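Local structure of possible metal-dependent hydrolase (Veillonella parvula, 3RPC) at residues A[220-225]-A[251-256]; A[162-167]-A[185-190]; A[47-52]-A[229-234]; A[28-33]-A[77-82]; A[66-71]-A[88-93]. The protein is probably a zinc-dependent hydrolase of the metallo-beta-lactamase superfamily, binding two zinc ions, though its substrate is not established. All coordinates share one frame; numbering follows the deposited sequence.

How the contacts relate
Two seven-stranded mixed sheets, one on each side of the metallo-beta-lactamase fold, hold three of the five contacts. Contacts 1 and 2, with centres about 10 Å apart, share one sheet, where strands 186-190 and 221-225 are neighbours; contact 5 lies in the other, its centre about 18 Å from that of contact 2. Contact 3 joins two loops and contact 4 a loop to the start of helix 80-85, near the zinc ions; their centres are about 13 Å apart and they touch through Met-49 and Phe-29. Along the chain, contacts 4 and 5 interleave, contact 2 follows both, then contact 1, while contact 3 spans residues 47 to 234. The site draws on both halves: His-77 of contact 4 binds zinc, and Asn-190 of contact 2 packs against that histidine.

Contact 1. Residues A[220-225]-A[251-256]; sequences AKIIAV and SHVAVP
Strands 221-225 and 253-254 run parallel, with CA atoms 4.6 Å apart at Ile-222 and Val-253. Three backbone bonds fix the register: Ile-222 N to His-252 O, Ala-254 N to Ile-222 O and Ala-224 N to Ala-254 O, the last two almost straight at 178°. Ile-222 and Val-253 share a face, where CG2 of the isoleucine meets CG1 of the valine at 4.2 Å, and helix 207-216 covers both. On the reverse face Ile-223 CG2, set opposite the backbone N (chi1 -60° for CG1), crosses the Pro-256 ring at about a right angle, 3.8 Å from its CD. A water bridges each end: one joins Ala-220 O to His-252 ND1 in the imidazole plane, the other donates to Ala-224 O and Pro-256 O. In this beta-alpha-beta unit, completed by helix 237-246, backbone bonds set the strand pairing and waters extend it at both ends, while Ile-222 and Val-253 make one face apolar, and Ile-223 with Ala-254 and the proline ring the other.

Contact 2. Residues A[162-167]-A[185-190]; sequences TVYLVG and NVIIMN
Strands 163-165 and 186-190 pair in parallel within a beta-alpha-beta crossover through helix 173-182, their axes 4.7 Å apart and 12° from parallel. Backbone bonds alternate along the pair: Tyr-164 N to Val-186 O, Ile-188 N to Tyr-164 O, then Val-166 N to Ile-188 O. Ile-188 can be traced outward. Its CB lies 4.0 Å from Tyr-164 O; CG2 then meets Leu-165 CD1 at the same separation, while the other branch ends with CD1 at 3.8 Å from Val-163 CG1. With CG1 beside the backbone N and CG2 beside the carbonyl carbon (chi1 -58°), the two branches divide between the two neighbours on this face, and the isoleucine bridges the valine and leucine. On the reverse face Val-166 CG2 stands over the centre of the Tyr-164 ring, 3.7 Å above its plane, and also touches Ile-187 CG2.

At the Thr-162 and Asn-185 end, Thr-162 O takes two N-H groups, from Asn-185 and Val-186. Asn-185 returns a bond through its side chain, whose OD1 accepts Thr-162 N on a lone pair in the amide plane. At the far end, near the zinc site, Asn-190 ND2 makes a weak hydrogen bond to the zinc ligand Asp-168. There one water accepts Asn-190 N and donates to Gly-167 O, both at 2.8 Å.

Contact 3. Residues A[47-52]-A[229-234]; sequences QRMPMV and TVNHTA
Thr-229 meets Met-51 and Pro-50 where two irregular loops of the metallo-beta-lactamase fold come together, one following strand 22-26 and the other following strand 221-225. The Thr-229 carbonyl accepts Met-51 N at 2.9 Å, in the carbonyl plane on a lone pair, with an N-H...O angle of 148°. The same oxygen receives a CA-H...O contact from Pro-50, which follows a cis peptide bond. The threonine methyl CG2 packs 3.5 Å from Pro-50 CB, while its hydroxyl turns back to bond Met-227 O.

Val-230 comes next, lying side by side with Met-49, which like Met-51 is a selenomethionine: CG1 of the valine touches the terminal CE of Met-49 at 3.7 Å, and Met-49 SE also lies 4.0 Å from Val-230 CG1. The bend in the Met-49 chain at chi3 (-87°) turns this CE towards the valine. Met-51 CE, in turn, reaches Val-230 O at 3.4 Å.

The CB of Asn-231 is directed to segment 47-52 and packs against Gln-47 O. Its amide is fixed by partners beyond the two segments: OD1 accepts Phe-39 N, and ND2 donates to Phe-43 O and Thr-42 OG1. Those bonds set the amide's rotation, and its OD1 lies 3.4 Å from Met-49 SE.

Contact 4. Residues A[28-33]-A[77-82]; sequences PFLAPK and HWDDTA. With ZN (zinc ion), chain F.
Asp-79 OD1 accepts two backbone N-H groups from opposite faces of its carboxylate, Leu-30 N from the facing loop and Ala-82 N from its own helix. Both lie well out of the plane, by 39° and 50°, and the bond from Leu-30 N is 2.9 Å long. The second is an N-cap bond to the first turn of helix 80-85. OD2 takes a weak bond from Ala-31 N, so one carboxylate ties the loop to the helix start. Its setting between backbone N and carbonyl carbon (chi1 73°) carries the group towards the loop. The Phe-29 ring stands nearly perpendicular to it, with CD1 at 3.4 Å from OD2.

Segment 77-82 begins with the last histidine of the HxHxDH zinc-binding motif of the metallo-beta-lactamase fold (His-72, His-74, Asp-76, His-77). His-77 NE2 binds a zinc ion at 2.2 Å, joined there by Asp-76, Asp-168 and His-226 and by two waters, the nearer at 2.3 Å from the metal. ND1 on the other side of the imidazole bonds to Asp-27, a second-shell carboxylate that would orient the ring.

Further from the metal, Pro-28 CG meets the edge of the Trp-78 indole near its plane, 3.7 Å from CE3. Leu-30 CB packs against Thr-81 CG2 at the same separation, and its CD1 touches Ala-82 CB.

Contact 5. Residues A[66-71]-A[88-93]; sequences TAVVVT and KSLPIF
Segments 66-71 and 88-93 pair in parallel at Val-68 with Ile-92 and Val-69 with Phe-93, CA atoms 4.7 Å apart at both, held by bonds from Val-68 N to Pro-91 O, Phe-93 N to Val-68 O and Val-70 N to Phe-93 O. On one face Ile-92 spans two valines. Its CG2 lies 3.7 Å from Val-70 CG2, and its CD1 comes to 3.6 Å from Val-68 CB. A fold in the isoleucine chain, with chi2 at -61°, turns CD1 to the side of Val-68, against its CB and CG2.

The pair belongs to a beta-alpha-beta unit whose helix 80-85 connects the two strands, in the sheet that also holds strand 22-26 on the far side of strand 67-69. On the other face Phe-93 presents its ring edge to Ala-67: the methyl CB lies in the ring plane, 3.9 Å from CE2. Val-68 O also sits near that plane, 3.5 Å from CD2. Phe-120 meets the same ring edge-to-face. At the Thr-66 end of the pair, Pro-91 CD approaches Thr-66 O at 3.4 Å, and Leu-90 CD2 reaches the same carbonyl oxygen.

Contact 1. Residues A[220-225]-A[251-256]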
# COMPACT_ATOMS: atom_id res chain seq x y z
N ALA A 220 8.68 -12.25 18.97
CA ALA A 220 8.08 -13.00 17.87
C ALA A 220 8.97 -14.16 17.46
O ALA A 220 10.20 -14.10 17.57
CB ALA A 220 7.79 -12.09 16.68
N LYS A 221 8.33 -15.22 16.99
CA LYS A 221 9.04 -16.33 16.36
C LYS A 221 9.16 -15.98 14.88
O LYS A 221 8.15 -15.92 14.17
CB LYS A 221 8.26 -17.63 16.53
CG LYS A 221 8.96 -18.83 15.94
CD LYS A 221 9.01 -19.97 16.95
CE LYS A 221 7.62 -20.43 17.33
NZ LYS A 221 7.65 -21.33 18.51
N ILE A 222 10.37 -15.72 14.43
CA ILE A 222 10.60 -15.40 13.03
C ILE A 222 10.95 -16.66 12.25
O ILE A 222 11.71 -17.50 12.73
CB ILE A 222 11.69 -14.34 12.90
CG1 ILE A 222 11.18 -13.04 13.54
CG2 ILE A 222 12.08 -14.15 11.46
CD1 ILE A 222 12.26 -12.10 14.01
N ILE A 223 10.37 -16.80 11.06
CA ILE A 223 10.63 -17.96 10.21
C ILE A 223 11.07 -17.43 8.85
O ILE A 223 10.29 -16.76 8.18
CB ILE A 223 9.36 -18.84 10.06
CG1 ILE A 223 8.90 -19.34 11.43
CG2 ILE A 223 9.64 -20.02 9.13
CD1 ILE A 223 7.57 -20.12 11.43
N ALA A 224 12.31 -17.72 8.47
CA ALA A 224 12.87 -17.22 7.21
C ALA A 224 12.78 -18.27 6.10
O ALA A 224 13.25 -19.40 6.26
CB ALA A 224 14.32 -16.78 7.40
N VAL A 225 12.18 -17.88 4.98
CA VAL A 225 11.95 -18.78 3.86
C VAL A 225 12.28 -18.09 2.52
O VAL A 225 12.96 -17.06 2.50
CB VAL A 225 10.51 -19.34 3.86
CG1 VAL A 225 10.25 -20.12 5.14
CG2 VAL A 225 9.48 -18.21 3.70
N SER A 251 17.90 -17.74 18.60
CA SER A 251 16.71 -18.11 19.35
C SER A 251 15.45 -17.43 18.80
O SER A 251 14.33 -17.85 19.10
CB SER A 251 16.86 -17.77 20.83
OG SER A 251 17.86 -18.58 21.44
N HIS A 252 15.65 -16.37 18.01
CA HIS A 252 14.55 -15.59 17.46
C HIS A 252 14.16 -16.00 16.05
O HIS A 252 13.04 -15.75 15.62
CB HIS A 252 14.92 -14.10 17.41
CG HIS A 252 15.19 -13.50 18.75
ND1 HIS A 252 14.29 -12.68 19.40
CD2 HIS A 252 16.29 -13.56 19.54
CE1 HIS A 252 14.81 -12.28 20.55
NE2 HIS A 252 16.02 -12.80 20.66
N VAL A 253 15.10 -16.59 15.32
CA VAL A 253 14.94 -16.82 13.88
C VAL A 253 15.14 -18.28 13.50
O VAL A 253 16.23 -18.84 13.69
CB VAL A 253 15.95 -15.99 13.06
CG1 VAL A 253 15.71 -16.20 11.56
CG2 VAL A 253 15.85 -14.51 13.43
N ALA A 254 14.09 -18.88 12.95
CA ALA A 254 14.16 -20.25 12.44
C ALA A 254 14.43 -20.21 10.94
O ALA A 254 13.92 -19.33 10.23
CB ALA A 254 12.87 -20.99 12.72
N VAL A 255 15.22 -21.16 10.47
CA VAL A 255 15.48 -21.33 9.04
C VAL A 255 15.13 -22.77 8.69
O VAL A 255 16.00 -23.64 8.65
CB VAL A 255 16.96 -21.04 8.69
CG1 VAL A 255 17.17 -21.08 7.19
CG2 VAL A 255 17.39 -19.69 9.27
N PRO A 256 13.84 -23.03 8.45
CA PRO A 256 13.45 -24.44 8.28
C PRO A 256 13.95 -25.04 6.98
O PRO A 256 14.03 -24.36 5.96
CB PRO A 256 11.92 -24.38 8.27
CG PRO A 256 11.62 -22.98 7.76
CD PRO A 256 12.68 -22.13 8.41
O HOH W 1 12.17 -12.05 17.62
O HOH W 2 14.02 -21.72 4.96

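Contact 2. Residues A[162-167]-A[185-190]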
# COMPACT_ATOMS: atom_id res chain seq x y z
N THR A 162 -0.97 -14.98 16.41
CA THR A 162 -1.21 -14.23 15.20
C THR A 162 -0.01 -14.43 14.30
O THR A 162 1.13 -14.27 14.73
CB THR A 162 -1.40 -12.75 15.52
OG1 THR A 162 -2.62 -12.59 16.24
CG2 THR A 162 -1.44 -11.93 14.23
N VAL A 163 -0.27 -14.81 13.05
CA VAL A 163 0.78 -15.12 12.09
C VAL A 163 0.81 -14.07 10.99
O VAL A 163 -0.20 -13.79 10.36
CB VAL A 163 0.54 -16.51 11.46
CG1 VAL A 163 1.62 -16.83 10.44
CG2 VAL A 163 0.47 -17.58 12.54
N TYR A 164 2.00 -13.51 10.75
CA TYR A 164 2.18 -12.51 9.70
C TYR A 164 2.99 -13.14 8.57
O TYR A 164 4.19 -13.36 8.71
CB TYR A 164 2.92 -11.28 10.26
CG TYR A 164 3.14 -10.13 9.29
CD1 TYR A 164 2.44 -10.02 8.08
CD2 TYR A 164 4.07 -9.13 9.59
CE1 TYR A 164 2.66 -8.94 7.22
CE2 TYR A 164 4.29 -8.08 8.74
CZ TYR A 164 3.60 -7.98 7.56
OH TYR A 164 3.86 -6.90 6.73
N LEU A 165 2.32 -13.46 7.47
CA LEU A 165 2.97 -13.88 6.24
C LEU A 165 3.33 -12.60 5.50
O LEU A 165 2.48 -11.95 4.90
CB LEU A 165 2.01 -14.74 5.42
CG LEU A 165 2.48 -15.27 4.08
CD1 LEU A 165 3.46 -16.42 4.26
CD2 LEU A 165 1.26 -15.73 3.28
N VAL A 166 4.59 -12.21 5.56
CA VAL A 166 4.96 -10.87 5.11
C VAL A 166 4.83 -10.70 3.59
O VAL A 166 4.41 -9.63 3.10
CB VAL A 166 6.38 -10.51 5.56
CG1 VAL A 166 6.75 -9.09 5.10
CG2 VAL A 166 6.48 -10.62 7.08
N GLY A 167 5.21 -11.74 2.86
CA GLY A 167 5.10 -11.73 1.41
C GLY A 167 6.29 -11.16 0.67
O GLY A 167 7.31 -10.80 1.28
N ASN A 185 2.73 -12.76 16.49
CA ASN A 185 3.56 -13.61 17.34
C ASN A 185 4.47 -14.52 16.52
O ASN A 185 5.47 -15.02 17.04
CB ASN A 185 2.65 -14.46 18.24
CG ASN A 185 1.60 -13.63 18.94
OD1 ASN A 185 0.42 -13.73 18.64
ND2 ASN A 185 2.03 -12.78 19.87
N VAL A 186 4.11 -14.72 15.25
CA VAL A 186 4.90 -15.52 14.32
C VAL A 186 5.02 -14.73 13.03
O VAL A 186 4.02 -14.21 12.53
CB VAL A 186 4.22 -16.87 14.01
CG1 VAL A 186 5.02 -17.69 12.98
CG2 VAL A 186 4.03 -17.67 15.30
N ILE A 187 6.24 -14.60 12.51
CA ILE A 187 6.47 -13.77 11.33
C ILE A 187 7.23 -14.56 10.28
O ILE A 187 8.38 -14.93 10.50
CB ILE A 187 7.24 -12.49 11.72
CG1 ILE A 187 6.47 -11.74 12.82
CG2 ILE A 187 7.49 -11.60 10.49
CD1 ILE A 187 7.24 -10.54 13.40
N ILE A 188 6.57 -14.84 9.16
CA ILE A 188 7.16 -15.64 8.09
C ILE A 188 7.64 -14.68 7.01
O ILE A 188 6.84 -13.96 6.41
CB ILE A 188 6.13 -16.63 7.51
CG1 ILE A 188 5.60 -17.55 8.61
CG2 ILE A 188 6.74 -17.45 6.39
CD1 ILE A 188 4.36 -18.33 8.21
N MSE A 189 8.96 -14.65 6.79
CA MSE A 189 9.61 -13.65 5.94
C MSE A 189 10.30 -14.29 4.74
O MSE A 189 10.93 -15.34 4.87
CB MSE A 189 10.70 -12.92 6.73
CG MSE A 189 10.26 -12.36 8.07
SE MSE A 189 11.82 -11.60 8.98
CE MSE A 189 12.33 -10.23 7.69
N ASN A 190 10.18 -13.64 3.58
CA ASN A 190 10.87 -14.07 2.37
C ASN A 190 12.22 -13.38 2.29
O ASN A 190 12.30 -12.20 1.94
CB ASN A 190 10.01 -13.75 1.15
CG ASN A 190 8.75 -14.61 1.09
OD1 ASN A 190 8.69 -15.67 1.73
ND2 ASN A 190 7.75 -14.17 0.33
O HOH W 3 8.96 -11.12 3.47
O HOH W 4 6.36 -14.17 3.70

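Contact 3. Residues A[47-52]-A[229-234]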
# COMPACT_ATOMS: atom_id res chain seq x y z
N GLN A 47 21.08 -20.47 -14.12
CA GLN A 47 20.67 -21.60 -13.31
C GLN A 47 19.18 -21.90 -13.49
O GLN A 47 18.34 -21.01 -13.42
CB GLN A 47 20.98 -21.31 -11.84
CG GLN A 47 20.53 -22.39 -10.87
CD GLN A 47 21.64 -22.80 -9.92
OE1 GLN A 47 22.19 -21.97 -9.19
NE2 GLN A 47 22.00 -24.08 -9.95
N ARG A 48 18.87 -23.18 -13.73
CA ARG A 48 17.48 -23.59 -13.88
C ARG A 48 16.79 -23.67 -12.52
O ARG A 48 17.44 -23.72 -11.48
CB ARG A 48 17.41 -24.94 -14.61
CG ARG A 48 17.98 -24.88 -16.03
CD ARG A 48 17.71 -26.15 -16.84
NE ARG A 48 16.28 -26.43 -16.97
CZ ARG A 48 15.48 -25.86 -17.86
NH1 ARG A 48 14.19 -26.20 -17.90
NH2 ARG A 48 15.95 -24.95 -18.70
N MSE A 49 15.46 -23.68 -12.53
CA MSE A 49 14.69 -23.66 -11.29
C MSE A 49 13.39 -24.44 -11.45
O MSE A 49 12.91 -24.63 -12.58
CB MSE A 49 14.35 -22.21 -10.89
CG MSE A 49 13.78 -21.37 -12.02
SE MSE A 49 13.13 -19.63 -11.42
CE MSE A 49 11.33 -20.17 -10.92
N PRO A 50 12.83 -24.92 -10.34
CA PRO A 50 13.41 -24.91 -9.00
C PRO A 50 14.66 -25.78 -8.91
O PRO A 50 14.77 -26.79 -9.60
CB PRO A 50 12.29 -25.47 -8.12
CG PRO A 50 11.48 -26.30 -9.04
CD PRO A 50 11.53 -25.62 -10.37
N MSE A 51 15.61 -25.40 -8.06
CA MSE A 51 16.88 -26.11 -8.02
C MSE A 51 16.84 -27.40 -7.21
O MSE A 51 17.79 -28.19 -7.26
CB MSE A 51 18.00 -25.20 -7.52
CG MSE A 51 17.89 -24.87 -6.06
SE MSE A 51 19.19 -23.50 -5.55
CE MSE A 51 19.03 -22.29 -7.00
N VAL A 52 15.74 -27.63 -6.49
CA VAL A 52 15.56 -28.87 -5.75
C VAL A 52 14.14 -29.36 -5.98
O VAL A 52 13.26 -28.55 -6.28
CB VAL A 52 15.79 -28.70 -4.23
CG1 VAL A 52 17.23 -28.28 -3.96
CG2 VAL A 52 14.83 -27.67 -3.65
N THR A 229 15.95 -22.09 -3.86
CA THR A 229 15.02 -22.68 -4.82
C THR A 229 15.05 -22.00 -6.19
O THR A 229 15.31 -22.66 -7.21
CB THR A 229 13.58 -22.66 -4.29
OG1 THR A 229 13.54 -23.23 -2.97
CG2 THR A 229 12.65 -23.47 -5.21
N VAL A 230 14.76 -20.70 -6.23
CA VAL A 230 14.80 -19.98 -7.50
C VAL A 230 16.22 -19.49 -7.77
O VAL A 230 17.07 -19.51 -6.88
CB VAL A 230 13.76 -18.82 -7.58
CG1 VAL A 230 12.33 -19.37 -7.50
CG2 VAL A 230 14.00 -17.76 -6.52
N ASN A 231 16.48 -19.08 -9.01
CA ASN A 231 17.85 -18.79 -9.41
C ASN A 231 18.40 -17.50 -8.83
O ASN A 231 19.60 -17.41 -8.58
CB ASN A 231 17.98 -18.73 -10.93
CG ASN A 231 17.16 -17.61 -11.52
OD1 ASN A 231 15.95 -17.73 -11.67
ND2 ASN A 231 17.81 -16.49 -11.85
N HIS A 232 17.53 -16.50 -8.65
CA HIS A 232 18.02 -15.14 -8.38
C HIS A 232 18.06 -14.71 -6.92
O HIS A 232 18.43 -13.58 -6.62
CB HIS A 232 17.28 -14.10 -9.24
CG HIS A 232 15.81 -14.01 -8.99
ND1 HIS A 232 15.08 -15.06 -8.46
CD2 HIS A 232 14.92 -13.01 -9.21
CE1 HIS A 232 13.81 -14.71 -8.37
NE2 HIS A 232 13.68 -13.47 -8.82
N THR A 233 17.73 -15.62 -6.01
CA THR A 233 17.82 -15.33 -4.59
C THR A 233 19.28 -15.43 -4.13
O THR A 233 19.83 -16.53 -3.96
CB THR A 233 16.89 -16.25 -3.76
OG1 THR A 233 16.91 -17.58 -4.31
CG2 THR A 233 15.48 -15.74 -3.85
N ALA A 234 19.89 -14.26 -3.97
CA ALA A 234 21.32 -14.14 -3.72
C ALA A 234 21.71 -14.40 -2.27
O ALA A 234 22.89 -14.45 -1.94
CB ALA A 234 21.79 -12.76 -4.14

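Contact 4. Residues A[28-33]-A[77-82]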
# COMPACT_ATOMS: atom_id res chain seq x y z
N PRO A 28 1.70 -21.94 -3.69
CA PRO A 28 2.20 -23.22 -4.22
C PRO A 28 2.87 -23.09 -5.59
O PRO A 28 2.21 -22.78 -6.60
CB PRO A 28 0.92 -24.06 -4.33
CG PRO A 28 -0.13 -23.05 -4.62
CD PRO A 28 0.22 -21.88 -3.74
N PHE A 29 4.18 -23.34 -5.60
CA PHE A 29 5.00 -23.41 -6.79
C PHE A 29 5.54 -24.82 -6.75
O PHE A 29 6.44 -25.12 -5.98
CB PHE A 29 6.11 -22.35 -6.65
CG PHE A 29 7.28 -22.52 -7.60
CD1 PHE A 29 7.10 -22.86 -8.94
CD2 PHE A 29 8.58 -22.26 -7.15
CE1 PHE A 29 8.20 -22.99 -9.79
CE2 PHE A 29 9.66 -22.37 -8.01
CZ PHE A 29 9.48 -22.73 -9.33
N LEU A 30 4.93 -25.71 -7.54
CA LEU A 30 5.09 -27.14 -7.30
C LEU A 30 5.87 -27.91 -8.37
O LEU A 30 5.96 -29.14 -8.31
CB LEU A 30 3.71 -27.80 -7.07
CG LEU A 30 2.86 -27.15 -5.96
CD1 LEU A 30 1.54 -27.90 -5.75
CD2 LEU A 30 3.65 -27.08 -4.65
N ALA A 31 6.45 -27.20 -9.33
CA ALA A 31 7.13 -27.84 -10.46
C ALA A 31 8.27 -28.75 -10.04
O ALA A 31 8.97 -28.48 -9.06
CB ALA A 31 7.64 -26.78 -11.44
N PRO A 32 8.49 -29.84 -10.79
CA PRO A 32 9.69 -30.65 -10.52
C PRO A 32 10.98 -29.85 -10.73
O PRO A 32 10.98 -28.84 -11.42
CB PRO A 32 9.60 -31.78 -11.56
CG PRO A 32 8.13 -31.85 -11.91
CD PRO A 32 7.63 -30.42 -11.83
N LYS A 33 12.06 -30.33 -10.12
CA LYS A 33 13.39 -29.76 -10.28
C LYS A 33 13.72 -29.39 -11.73
O LYS A 33 13.51 -30.19 -12.66
CB LYS A 33 14.43 -30.74 -9.73
CG LYS A 33 15.88 -30.29 -9.87
CD LYS A 33 16.82 -31.26 -9.14
CE LYS A 33 18.29 -30.88 -9.34
NZ LYS A 33 19.17 -31.83 -8.58
N HIS A 77 5.30 -18.54 -7.02
CA HIS A 77 4.23 -18.58 -6.01
C HIS A 77 2.95 -19.25 -6.51
O HIS A 77 2.03 -19.48 -5.73
CB HIS A 77 3.93 -17.16 -5.52
CG HIS A 77 5.11 -16.51 -4.89
ND1 HIS A 77 5.23 -16.35 -3.52
CD2 HIS A 77 6.25 -16.02 -5.43
CE1 HIS A 77 6.39 -15.79 -3.25
NE2 HIS A 77 7.03 -15.58 -4.39
N TRP A 78 2.89 -19.54 -7.81
CA TRP A 78 1.67 -20.06 -8.43
C TRP A 78 2.05 -20.56 -9.81
O TRP A 78 2.34 -19.76 -10.71
CB TRP A 78 0.59 -18.98 -8.53
CG TRP A 78 -0.72 -19.46 -9.11
CD1 TRP A 78 -1.25 -19.13 -10.32
CD2 TRP A 78 -1.64 -20.35 -8.49
NE1 TRP A 78 -2.46 -19.77 -10.49
CE2 TRP A 78 -2.72 -20.53 -9.38
CE3 TRP A 78 -1.66 -21.03 -7.26
CZ2 TRP A 78 -3.81 -21.35 -9.08
CZ3 TRP A 78 -2.73 -21.85 -6.97
CH2 TRP A 78 -3.80 -22.00 -7.88
N ASP A 79 2.09 -21.87 -9.99
CA ASP A 79 2.58 -22.40 -11.26
C ASP A 79 1.64 -23.42 -11.89
O ASP A 79 0.64 -23.81 -11.28
CB ASP A 79 4.02 -22.96 -11.13
CG ASP A 79 4.08 -24.28 -10.38
OD1 ASP A 79 3.19 -24.57 -9.55
OD2 ASP A 79 5.07 -25.02 -10.62
N ASP A 80 1.95 -23.81 -13.12
CA ASP A 80 1.13 -24.78 -13.85
C ASP A 80 0.94 -26.08 -13.07
O ASP A 80 -0.15 -26.64 -13.05
CB ASP A 80 1.73 -25.07 -15.22
CG ASP A 80 1.41 -23.99 -16.24
OD1 ASP A 80 0.50 -23.17 -15.97
OD2 ASP A 80 2.06 -23.96 -17.31
N THR A 81 2.00 -26.54 -12.41
CA THR A 81 1.89 -27.77 -11.64
C THR A 81 0.84 -27.61 -10.54
O THR A 81 0.01 -28.50 -10.34
CB THR A 81 3.23 -28.18 -11.03
OG1 THR A 81 4.19 -28.34 -12.08
CG2 THR A 81 3.07 -29.48 -10.25
N ALA A 82 0.87 -26.48 -9.85
CA ALA A 82 -0.14 -26.20 -8.84
C ALA A 82 -1.53 -26.15 -9.46
O ALA A 82 -2.47 -26.75 -8.94
CB ALA A 82 0.17 -24.90 -8.12
ZN ZN F . 8.94 -14.60 -4.90
O HOH W 5 8.32 -13.85 -7.00
O HOH W 6 11.02 -13.25 -5.55

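Contact 5. Residues A[66-71]-A[88-93]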
# COMPACT_ATOMS: atom_id res chain seq x y z
N THR A 66 -7.13 -27.38 3.32
CA THR A 66 -8.49 -26.85 3.46
C THR A 66 -8.73 -25.67 2.53
O THR A 66 -9.86 -25.42 2.10
CB THR A 66 -8.72 -26.28 4.89
OG1 THR A 66 -8.11 -27.13 5.87
CG2 THR A 66 -10.21 -26.13 5.18
N ALA A 67 -7.67 -24.92 2.26
CA ALA A 67 -7.77 -23.72 1.43
C ALA A 67 -6.40 -23.35 0.94
O ALA A 67 -5.40 -23.84 1.45
CB ALA A 67 -8.39 -22.57 2.22
N VAL A 68 -6.36 -22.50 -0.08
CA VAL A 68 -5.09 -22.05 -0.64
C VAL A 68 -5.03 -20.53 -0.51
O VAL A 68 -6.04 -19.84 -0.66
CB VAL A 68 -4.98 -22.45 -2.12
CG1 VAL A 68 -3.61 -22.11 -2.66
CG2 VAL A 68 -5.23 -23.94 -2.29
N VAL A 69 -3.85 -20.01 -0.20
CA VAL A 69 -3.62 -18.57 -0.15
C VAL A 69 -2.55 -18.26 -1.19
O VAL A 69 -1.47 -18.84 -1.15
CB VAL A 69 -3.11 -18.11 1.23
CG1 VAL A 69 -2.69 -16.64 1.20
CG2 VAL A 69 -4.19 -18.34 2.28
N VAL A 70 -2.88 -17.38 -2.12
CA VAL A 70 -1.98 -17.02 -3.20
C VAL A 70 -1.71 -15.52 -3.10
O VAL A 70 -2.58 -14.70 -3.41
CB VAL A 70 -2.61 -17.37 -4.57
CG1 VAL A 70 -1.64 -17.07 -5.70
CG2 VAL A 70 -3.01 -18.84 -4.60
N THR A 71 -0.52 -15.16 -2.63
CA THR A 71 -0.23 -13.75 -2.36
C THR A 71 -0.08 -12.93 -3.64
O THR A 71 -0.31 -11.71 -3.64
CB THR A 71 1.02 -13.55 -1.49
OG1 THR A 71 2.19 -14.04 -2.18
CG2 THR A 71 0.86 -14.26 -0.15
N LYS A 88 -10.04 -28.20 -7.81
CA LYS A 88 -10.61 -26.96 -8.30
C LYS A 88 -11.66 -26.38 -7.36
O LYS A 88 -12.04 -25.22 -7.48
CB LYS A 88 -11.25 -27.16 -9.68
CG LYS A 88 -10.31 -27.69 -10.75
CD LYS A 88 -9.14 -26.75 -11.01
CE LYS A 88 -8.39 -27.19 -12.25
NZ LYS A 88 -7.25 -26.31 -12.57
N SER A 89 -12.13 -27.20 -6.42
CA SER A 89 -13.18 -26.75 -5.52
C SER A 89 -12.66 -26.14 -4.21
O SER A 89 -13.44 -25.61 -3.42
CB SER A 89 -14.14 -27.91 -5.22
OG SER A 89 -13.43 -28.99 -4.65
N LEU A 90 -11.35 -26.21 -3.96
CA LEU A 90 -10.80 -25.62 -2.74
C LEU A 90 -10.88 -24.10 -2.80
O LEU A 90 -10.62 -23.50 -3.84
CB LEU A 90 -9.34 -26.01 -2.54
CG LEU A 90 -9.09 -27.44 -2.08
CD1 LEU A 90 -7.60 -27.73 -2.06
CD2 LEU A 90 -9.72 -27.66 -0.70
N PRO A 91 -11.26 -23.47 -1.68
CA PRO A 91 -11.23 -22.00 -1.64
C PRO A 91 -9.81 -21.48 -1.88
O PRO A 91 -8.87 -21.97 -1.26
CB PRO A 91 -11.67 -21.68 -0.20
CG PRO A 91 -12.44 -22.90 0.23
CD PRO A 91 -11.74 -24.05 -0.42
N ILE A 92 -9.69 -20.50 -2.76
CA ILE A 92 -8.41 -19.86 -3.06
C ILE A 92 -8.52 -18.39 -2.69
O ILE A 92 -9.37 -17.69 -3.22
CB ILE A 92 -8.08 -19.93 -4.57
CG1 ILE A 92 -8.41 -21.31 -5.15
CG2 ILE A 92 -6.62 -19.53 -4.83
CD1 ILE A 92 -7.63 -22.47 -4.53
N PHE A 93 -7.65 -17.93 -1.79
CA PHE A 93 -7.67 -16.54 -1.35
C PHE A 93 -6.63 -15.78 -2.15
O PHE A 93 -5.50 -16.22 -2.28
CB PHE A 93 -7.35 -16.47 0.15
CG PHE A 93 -8.46 -17.01 1.01
CD1 PHE A 93 -9.49 -16.18 1.41
CD2 PHE A 93 -8.45 -18.33 1.42
CE1 PHE A 93 -10.53 -16.67 2.19
CE2 PHE A 93 -9.49 -18.83 2.21
CZ PHE A 93 -10.52 -17.99 2.60